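Glucose-6-phosphate 1-dehydrogenase (Mycobacterium avium, PDB 4LGV) probably catalyses the NADP-dependent oxidation of glucose 6-phosphate to 6-phosphogluconolactone, the entry step of the pentose phosphate pathway. Local coordinates at residues A[223-229]-A[333-339]. Residues are numbered along the deposited sequence; the frame is centred on the assembly and turned at random.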
loop_
_atom_site.group_PDB
_atom_site.type_symbol
_atom_site.label_atom_id
_atom_site.label_comp_id
_atom_site.label_asym_id
_atom_site.label_seq_id
_atom_site.Cartn_x
_atom_site.Cartn_y
_atom_site.Cartn_z
ATOM N N SER A 223 2.681 14.263 -3.310
ATOM C CA SER A 223 1.572 15.151 -3.740
ATOM C C SER A 223 1.917 16.063 -4.892
ATOM O O SER A 223 1.053 16.394 -5.674
ATOM C CB SER A 223 1.027 16.028 -2.622
ATOM O OG SER A 223 2.032 16.937 -2.241
ATOM N N GLU A 224 3.174 16.387 -5.045
ATOM C CA GLU A 224 3.574 17.398 -5.983
ATOM C C GLU A 224 5.072 17.322 -6.245
ATOM O O GLU A 224 5.836 17.004 -5.332
ATOM C CB GLU A 224 3.231 18.764 -5.375
ATOM C CG GLU A 224 3.451 19.960 -6.250
ATOM C CD GLU A 224 2.641 21.163 -5.748
ATOM O OE1 GLU A 224 3.081 22.347 -5.930
ATOM O OE2 GLU A 224 1.587 20.931 -5.151
ATOM N N ILE A 225 5.483 17.724 -7.441
ATOM C CA ILE A 225 6.887 17.774 -7.809
ATOM C C ILE A 225 7.266 19.143 -8.360
ATOM O O ILE A 225 6.531 19.688 -9.174
ATOM C CB ILE A 225 7.191 16.702 -8.873
ATOM C CG1 ILE A 225 6.891 15.309 -8.305
ATOM C CG2 ILE A 225 8.648 16.764 -9.263
ATOM C CD1 ILE A 225 7.057 14.156 -9.231
ATOM N N HIS A 226 8.404 19.693 -7.917
ATOM C CA HIS A 226 8.945 20.952 -8.465
ATOM C C HIS A 226 10.344 20.701 -9.005
ATOM O O HIS A 226 11.200 20.149 -8.306
ATOM C CB HIS A 226 9.096 22.037 -7.434
ATOM C CG HIS A 226 7.815 22.585 -6.922
ATOM N ND1 HIS A 226 7.773 23.587 -5.977
ATOM C CD2 HIS A 226 6.532 22.233 -7.158
ATOM C CE1 HIS A 226 6.511 23.877 -5.699
ATOM N NE2 HIS A 226 5.739 23.051 -6.386
ATOM N N ILE A 227 10.552 21.068 -10.252
ATOM C CA ILE A 227 11.856 20.968 -10.878
ATOM C C ILE A 227 12.401 22.370 -11.130
ATOM O O ILE A 227 11.740 23.197 -11.762
ATOM C CB ILE A 227 11.752 20.210 -12.196
ATOM C CG1 ILE A 227 11.403 18.754 -11.880
ATOM C CG2 ILE A 227 13.056 20.321 -12.947
ATOM C CD1 ILE A 227 11.195 17.868 -13.102
ATOM N N THR A 228 13.557 22.653 -10.574
ATOM C CA THR A 228 14.176 23.969 -10.699
ATOM C C THR A 228 15.513 23.818 -11.366
ATOM O O THR A 228 16.359 23.049 -10.907
ATOM C CB THR A 228 14.395 24.613 -9.326
ATOM O OG1 THR A 228 13.136 24.871 -8.694
ATOM C CG2 THR A 228 15.155 25.927 -9.467
ATOM N N MET A 229 15.711 24.539 -12.463
ATOM C CA MET A 229 17.020 24.669 -13.058
ATOM C C MET A 229 17.419 26.142 -13.119
ATOM O O MET A 229 16.909 26.900 -13.934
ATOM C CB MET A 229 17.067 24.119 -14.461
ATOM C CG MET A 229 18.420 24.506 -15.056
ATOM S SD MET A 229 18.675 23.751 -16.620
ATOM C CE MET A 229 20.357 24.277 -16.873
ATOM N N VAL A 333 -0.681 14.166 -9.817
ATOM C CA VAL A 333 0.427 14.817 -9.147
ATOM C C VAL A 333 0.871 15.962 -10.056
ATOM O O VAL A 333 1.441 15.702 -11.089
ATOM C CB VAL A 333 1.584 13.840 -8.909
ATOM C CG1 VAL A 333 2.824 14.560 -8.409
ATOM C CG2 VAL A 333 1.182 12.764 -7.929
ATOM N N PRO A 334 0.619 17.224 -9.678
ATOM C CA PRO A 334 1.103 18.282 -10.490
ATOM C C PRO A 334 2.623 18.371 -10.489
ATOM O O PRO A 334 3.244 18.245 -9.438
ATOM C CB PRO A 334 0.506 19.565 -9.823
ATOM C CG PRO A 334 -0.492 19.074 -8.805
ATOM C CD PRO A 334 -0.006 17.707 -8.443
ATOM N N ILE A 335 3.185 18.617 -11.666
ATOM C CA ILE A 335 4.599 18.769 -11.837
ATOM C C ILE A 335 4.888 20.189 -12.340
ATOM O O ILE A 335 4.442 20.575 -13.407
ATOM C CB ILE A 335 5.100 17.713 -12.833
ATOM C CG1 ILE A 335 4.734 16.317 -12.326
ATOM C CG2 ILE A 335 6.589 17.857 -13.055
ATOM C CD1 ILE A 335 4.988 15.180 -13.296
ATOM N N PHE A 336 5.604 20.968 -11.540
ATOM C CA PHE A 336 5.959 22.316 -11.899
ATOM C C PHE A 336 7.447 22.369 -12.222
ATOM O O PHE A 336 8.281 21.789 -11.526
ATOM C CB PHE A 336 5.621 23.305 -10.760
ATOM C CG PHE A 336 4.139 23.453 -10.496
ATOM C CD1 PHE A 336 3.371 24.264 -11.291
ATOM C CD2 PHE A 336 3.548 22.790 -9.478
ATOM C CE1 PHE A 336 2.000 24.391 -11.087
ATOM C CE2 PHE A 336 2.196 22.917 -9.233
ATOM C CZ PHE A 336 1.413 23.732 -10.035
ATOM N N LEU A 337 7.763 23.130 -13.254
ATOM C CA LEU A 337 9.110 23.244 -13.727
ATOM C C LEU A 337 9.464 24.714 -13.964
ATOM O O LEU A 337 8.648 25.453 -14.491
ATOM C CB LEU A 337 9.204 22.462 -14.991
ATOM C CG LEU A 337 10.550 22.378 -15.635
ATOM C CD1 LEU A 337 10.589 21.075 -16.431
ATOM C CD2 LEU A 337 10.791 23.600 -16.512
ATOM N N ARG A 338 10.660 25.122 -13.521
ATOM C CA ARG A 338 11.168 26.447 -13.785
ATOM C C ARG A 338 12.627 26.359 -14.141
ATOM O O ARG A 338 13.399 25.582 -13.548
ATOM C CB ARG A 338 10.959 27.391 -12.619
ATOM C CG ARG A 338 11.717 27.037 -11.372
ATOM C CD ARG A 338 11.439 28.030 -10.252
ATOM N NE ARG A 338 12.030 27.545 -9.001
ATOM C CZ ARG A 338 12.114 28.242 -7.884
ATOM N NH1 ARG A 338 11.642 29.475 -7.841
ATOM N NH2 ARG A 338 12.691 27.721 -6.804
ATOM N N ALA A 339 12.987 27.100 -15.180
ATOM C CA ALA A 339 14.365 27.150 -15.665
ATOM C C ALA A 339 14.680 28.560 -16.151
ATOM O O ALA A 339 13.856 29.195 -16.793
ATOM C CB ALA A 339 14.552 26.161 -16.774
#
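Thr228 and Arg338, paired across two parallel strands, are joined through their side chains; the Arg338 backbone instead bonds the neighbours of Thr228, Ile227 and Met229. NE of Arg338 gives a nearly straight hydrogen bond of 2.9 Å to OG1 of Thr228, which lies in the guanidinium plane at its edge; NH2 adds a weak second bond to the same oxygen. Arg338 places CG between its backbone N and carbonyl carbon (chi1 65°) and then runs extended to NE, bringing the group alongside the threonine.

On the same face, His226 and Phe336 lie side by side and point the same way, their planes almost perpendicular; NE2 of His226 is 3.8 Å from CD2 of Phe336. Glu224 OE1 comes within 3.5 Å of Phe336 CE2 and also accepts a 2.8 Å hydrogen bond from His226 NE2, on its anti side, somewhat out of the carboxylate plane. This bond should restrain the imidazole's rotation.

Beneath these side chains runs a regular parallel ladder in the mixed sheet of the C-terminal domain, with 222-230 and 335-340 as adjacent inner strands. Five backbone bonds link the segments 223-229 and 333-339, from Ile225 N to Pro334 O at 3.0 Å through to Met229 N and Arg338 O at 2.8 Å. The other face is apolar: Ile227 CG2 packs on Leu337 CG at 4.2 Å, and the CB atoms of Met229 and Ala339 meet at 4.0 Å, against Val251 and Leu256 of helix 246-264.

Further out, a classic beta bulge sets Ser223 and Glu224 both opposite Phe353 of strand 347-354. Phe353 also meets the His226 ring edge-to-face, while His475 N donates a further hydrogen bond to Glu224 OE1.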